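Local coordinates for protein transcriptional regulator ComR (Streptococcus vestibularis F0396, PDB 6HU8) that probably binds DNA as a peptide-responsive regulator of competence in the RNPP family, joining a helix-turn-helix domain to a TPR domain, at residues P139-I144 against I166-Y171. Sequence-based numbering, arbitrary orientation.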
ATOM      1  N   PRO A 139      -9.512  11.010  10.669  1.00 56.05           N
ATOM      2  CA  PRO A 139      -9.433  10.159  11.868  1.00 53.11           C
ATOM      3  C   PRO A 139     -10.144   8.815  11.723  1.00 49.91           C
ATOM      4  O   PRO A 139      -9.682   7.818  12.291  1.00 46.02           O
ATOM      5  CB  PRO A 139     -10.121  11.011  12.949  1.00 52.31           C
ATOM      6  CG  PRO A 139     -11.011  11.936  12.195  1.00 53.15           C
ATOM      7  CD  PRO A 139     -10.248  12.258  10.939  1.00 54.68           C
ATOM      8  N   LYS A 140     -11.257   8.782  10.995  1.00 49.71           N
ATOM      9  CA  LYS A 140     -11.998   7.539  10.850  1.00 51.23           C
ATOM     10  C   LYS A 140     -11.197   6.568   9.988  1.00 46.66           C
ATOM     11  O   LYS A 140     -11.161   5.376  10.247  1.00 47.81           O
ATOM     12  CB  LYS A 140     -13.377   7.791  10.251  1.00 56.84           C
ATOM     13  CG  LYS A 140     -14.214   8.789  11.046  1.00 56.69           C
ATOM     14  CD  LYS A 140     -15.678   8.791  10.614  1.00 58.31           C
ATOM     15  CE  LYS A 140     -15.874   8.163   9.225  1.00 67.70           C
ATOM     16  NZ  LYS A 140     -17.301   7.837   8.944  1.00 65.81           N
ATOM     17  N   VAL A 141     -10.522   7.100   8.981  1.00 46.43           N
ATOM     18  CA  VAL A 141      -9.614   6.310   8.166  1.00 42.03           C
ATOM     19  C   VAL A 141      -8.410   5.889   9.005  1.00 41.68           C
ATOM     20  O   VAL A 141      -7.949   4.742   8.946  1.00 36.79           O
ATOM     21  CB  VAL A 141      -9.151   7.111   6.931  1.00 46.22           C
ATOM     22  CG1 VAL A 141      -8.023   6.395   6.211  1.00 38.92           C
ATOM     23  CG2 VAL A 141     -10.329   7.373   6.013  1.00 43.86           C
ATOM     24  N   GLU A 142      -7.914   6.821   9.810  1.00 41.32           N
ATOM     25  CA  GLU A 142      -6.728   6.566  10.626  1.00 41.43           C
ATOM     26  C   GLU A 142      -6.934   5.413  11.607  1.00 38.83           C
ATOM     27  O   GLU A 142      -6.033   4.598  11.811  1.00 40.00           O
ATOM     28  CB  GLU A 142      -6.320   7.839  11.385  1.00 42.01           C
ATOM     29  CG  GLU A 142      -4.987   7.734  12.123  1.00 48.00           C
ATOM     30  CD  GLU A 142      -3.787   7.601  11.179  1.00 50.70           C
ATOM     31  OE1 GLU A 142      -3.957   7.752   9.938  1.00 45.44           O
ATOM     32  OE2 GLU A 142      -2.674   7.337  11.689  1.00 50.88           O
ATOM     33  N   GLU A 143      -8.124   5.359  12.207  1.00 41.01           N
ATOM     34  CA  GLU A 143      -8.495   4.324  13.176  1.00 38.72           C
ATOM     35  C   GLU A 143      -8.492   2.936  12.522  1.00 37.38           C
ATOM     36  O   GLU A 143      -8.057   1.946  13.118  1.00 33.83           O
ATOM     37  CB  GLU A 143      -9.873   4.646  13.778  1.00 38.55           C
ATOM     38  CG  GLU A 143     -10.355   3.697  14.866  1.00 42.81           C
ATOM     39  CD  GLU A 143     -11.785   4.004  15.352  1.00 48.95           C
ATOM     40  OE1 GLU A 143     -12.588   4.552  14.565  1.00 54.99           O
ATOM     41  OE2 GLU A 143     -12.114   3.697  16.519  1.00 47.77           O
ATOM     42  N   ILE A 144      -9.000   2.864  11.295  1.00 36.37           N
ATOM     43  CA  ILE A 144      -9.011   1.621  10.533  1.00 35.90           C
ATOM     44  C   ILE A 144      -7.596   1.251  10.077  1.00 35.51           C
ATOM     45  O   ILE A 144      -7.151   0.108  10.242  1.00 36.41           O
ATOM     46  CB  ILE A 144      -9.976   1.733   9.314  1.00 36.52           C
ATOM     47  CG1 ILE A 144     -11.427   1.720   9.799  1.00 37.61           C
ATOM     48  CG2 ILE A 144      -9.718   0.615   8.277  1.00 36.29           C
ATOM     49  CD1 ILE A 144     -12.404   2.437   8.887  1.00 38.21           C
ATOM     50  N   ILE A 166       1.091  -0.381   3.774  1.00 35.25           N
ATOM     51  CA  ILE A 166       2.497  -0.047   3.998  1.00 38.79           C
ATOM     52  C   ILE A 166       2.850   1.256   3.271  1.00 38.53           C
ATOM     53  O   ILE A 166       3.667   2.045   3.747  1.00 41.02           O
ATOM     54  CB  ILE A 166       3.427  -1.198   3.540  1.00 37.16           C
ATOM     55  CG1 ILE A 166       3.269  -2.393   4.479  1.00 36.95           C
ATOM     56  CG2 ILE A 166       4.899  -0.741   3.504  1.00 38.61           C
ATOM     57  CD1 ILE A 166       4.055  -3.620   4.065  1.00 38.94           C
ATOM     58  N   ASP A 167       2.217   1.497   2.129  1.00 35.00           N
ATOM     59  CA  ASP A 167       2.374   2.783   1.460  1.00 37.50           C
ATOM     60  C   ASP A 167       1.871   3.931   2.361  1.00 39.31           C
ATOM     61  O   ASP A 167       2.553   4.959   2.516  1.00 35.63           O
ATOM     62  CB  ASP A 167       1.629   2.773   0.125  1.00 39.91           C
ATOM     63  CG  ASP A 167       2.265   3.671  -0.905  1.00 45.73           C
ATOM     64  OD1 ASP A 167       3.243   4.380  -0.567  1.00 46.90           O
ATOM     65  OD2 ASP A 167       1.781   3.660  -2.055  1.00 47.19           O
ATOM     66  N   TYR A 168       0.698   3.748   2.970  1.00 37.45           N
ATOM     67  CA  TYR A 168       0.114   4.777   3.843  1.00 38.11           C
ATOM     68  C   TYR A 168       1.010   5.027   5.056  1.00 39.66           C
ATOM     69  O   TYR A 168       1.132   6.166   5.545  1.00 37.75           O
ATOM     70  CB  TYR A 168      -1.289   4.370   4.304  1.00 37.79           C
ATOM     71  CG  TYR A 168      -2.211   5.525   4.632  1.00 36.06           C
ATOM     72  CD1 TYR A 168      -2.284   6.643   3.802  1.00 41.58           C
ATOM     73  CD2 TYR A 168      -3.035   5.489   5.759  1.00 41.64           C
ATOM     74  CE1 TYR A 168      -3.139   7.696   4.094  1.00 42.19           C
ATOM     75  CE2 TYR A 168      -3.900   6.531   6.056  1.00 40.12           C
ATOM     76  CZ  TYR A 168      -3.945   7.632   5.224  1.00 42.73           C
ATOM     77  OH  TYR A 168      -4.805   8.660   5.517  1.00 43.69           O
ATOM     78  N   TYR A 169       1.632   3.960   5.545  1.00 38.92           N
ATOM     79  CA  TYR A 169       2.594   4.077   6.640  1.00 38.68           C
ATOM     80  C   TYR A 169       3.761   4.989   6.232  1.00 43.29           C
ATOM     81  O   TYR A 169       4.066   5.961   6.930  1.00 41.32           O
ATOM     82  CB  TYR A 169       3.094   2.688   7.069  1.00 38.23           C
ATOM     83  CG  TYR A 169       4.410   2.715   7.833  1.00 41.81           C
ATOM     84  CD1 TYR A 169       4.521   3.386   9.058  1.00 41.73           C
ATOM     85  CD2 TYR A 169       5.536   2.063   7.336  1.00 42.90           C
ATOM     86  CE1 TYR A 169       5.729   3.417   9.757  1.00 43.02           C
ATOM     87  CE2 TYR A 169       6.757   2.097   8.028  1.00 44.29           C
ATOM     88  CZ  TYR A 169       6.840   2.774   9.234  1.00 44.77           C
ATOM     89  OH  TYR A 169       8.030   2.807   9.922  1.00 43.78           O
ATOM     90  N   PHE A 170       4.401   4.699   5.099  1.00 37.79           N
ATOM     91  CA  PHE A 170       5.495   5.545   4.609  1.00 40.56           C
ATOM     92  C   PHE A 170       5.035   6.987   4.425  1.00 45.53           C
ATOM     93  O   PHE A 170       5.778   7.935   4.718  1.00 41.27           O
ATOM     94  CB  PHE A 170       6.061   4.991   3.297  1.00 35.78           C
ATOM     95  CG  PHE A 170       6.754   3.672   3.460  1.00 32.80           C
ATOM     96  CD1 PHE A 170       7.505   3.409   4.604  1.00 36.37           C
ATOM     97  CD2 PHE A 170       6.660   2.697   2.488  1.00 35.63           C
ATOM     98  CE1 PHE A 170       8.158   2.197   4.776  1.00 34.76           C
ATOM     99  CE2 PHE A 170       7.316   1.478   2.652  1.00 38.19           C
ATOM    100  CZ  PHE A 170       8.053   1.226   3.802  1.00 36.17           C
ATOM    101  N   TYR A 171       3.796   7.143   3.961  1.00 41.70           N
ATOM    102  CA  TYR A 171       3.168   8.454   3.827  1.00 43.43           C
ATOM    103  C   TYR A 171       3.115   9.219   5.155  1.00 45.70           C
ATOM    104  O   TYR A 171       3.169  10.447   5.156  1.00 48.88           O
ATOM    105  CB  TYR A 171       1.765   8.285   3.262  1.00 42.67           C
ATOM    106  CG  TYR A 171       1.031   9.555   2.885  1.00 45.01           C
ATOM    107  CD1 TYR A 171       1.470  10.350   1.835  1.00 47.03           C
ATOM    108  CD2 TYR A 171      -0.145   9.917   3.536  1.00 45.35           C
ATOM    109  CE1 TYR A 171       0.774  11.498   1.460  1.00 49.34           C
ATOM    110  CE2 TYR A 171      -0.849  11.055   3.172  1.00 48.40           C
ATOM    111  CZ  TYR A 171      -0.386  11.844   2.133  1.00 52.03           C
ATOM    112  OH  TYR A 171      -1.082  12.979   1.768  1.00 51.20           O
TER
HETATM  113  O   HOH W   1      -5.692   8.716   8.043  1.00 47.08           O
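Between 139-144 and 166-171, which belong to the consecutive helices 139-152 and 160-173, the nearest CA atoms are those of Glu142 and Tyr168, 9.8 Å apart, a gap spanned by side chains and one water. Tyr168 does most of the reaching: its CG lies roughly opposite the backbone N (chi1 -153°), which carries the ring toward helix 139-152, where it crosses Val141 at about a right angle. The CG1 methyl of Val141 meets the outer end of this ring obliquely, 4.0 Å from Tyr168 OH and 4.1 Å from Tyr168 CE2. Beside it, Glu142 bends at chi2 (67°), which brings OE1 to 4.1 Å from Tyr168 CE2, the carboxylate plane turned 52° from that of the ring. One water ties the two polar ends together, lying 2.7 Å from Glu142 OE1, to which it donates, and 2.7 Å from Tyr168 OH. Both ends also have direct partners: Asn128 ND2 hydrogen-bonds Tyr168 OH, and His172 NE2 hydrogen-bonds Glu142 OE2. His172 further meets the Tyr168 ring edge-to-face, as does Tyr145, while Ile125 and Leu121 of helix 117-131 pack against Tyr168 and Val141 respectively. With no direct polar bond between the two segments, these neighbouring helices of the TPR domain depend here on a small apolar touch and on the water, which couples the buried phenol, anchored by Asn128, to a carboxylate whose other oxygen His172 holds.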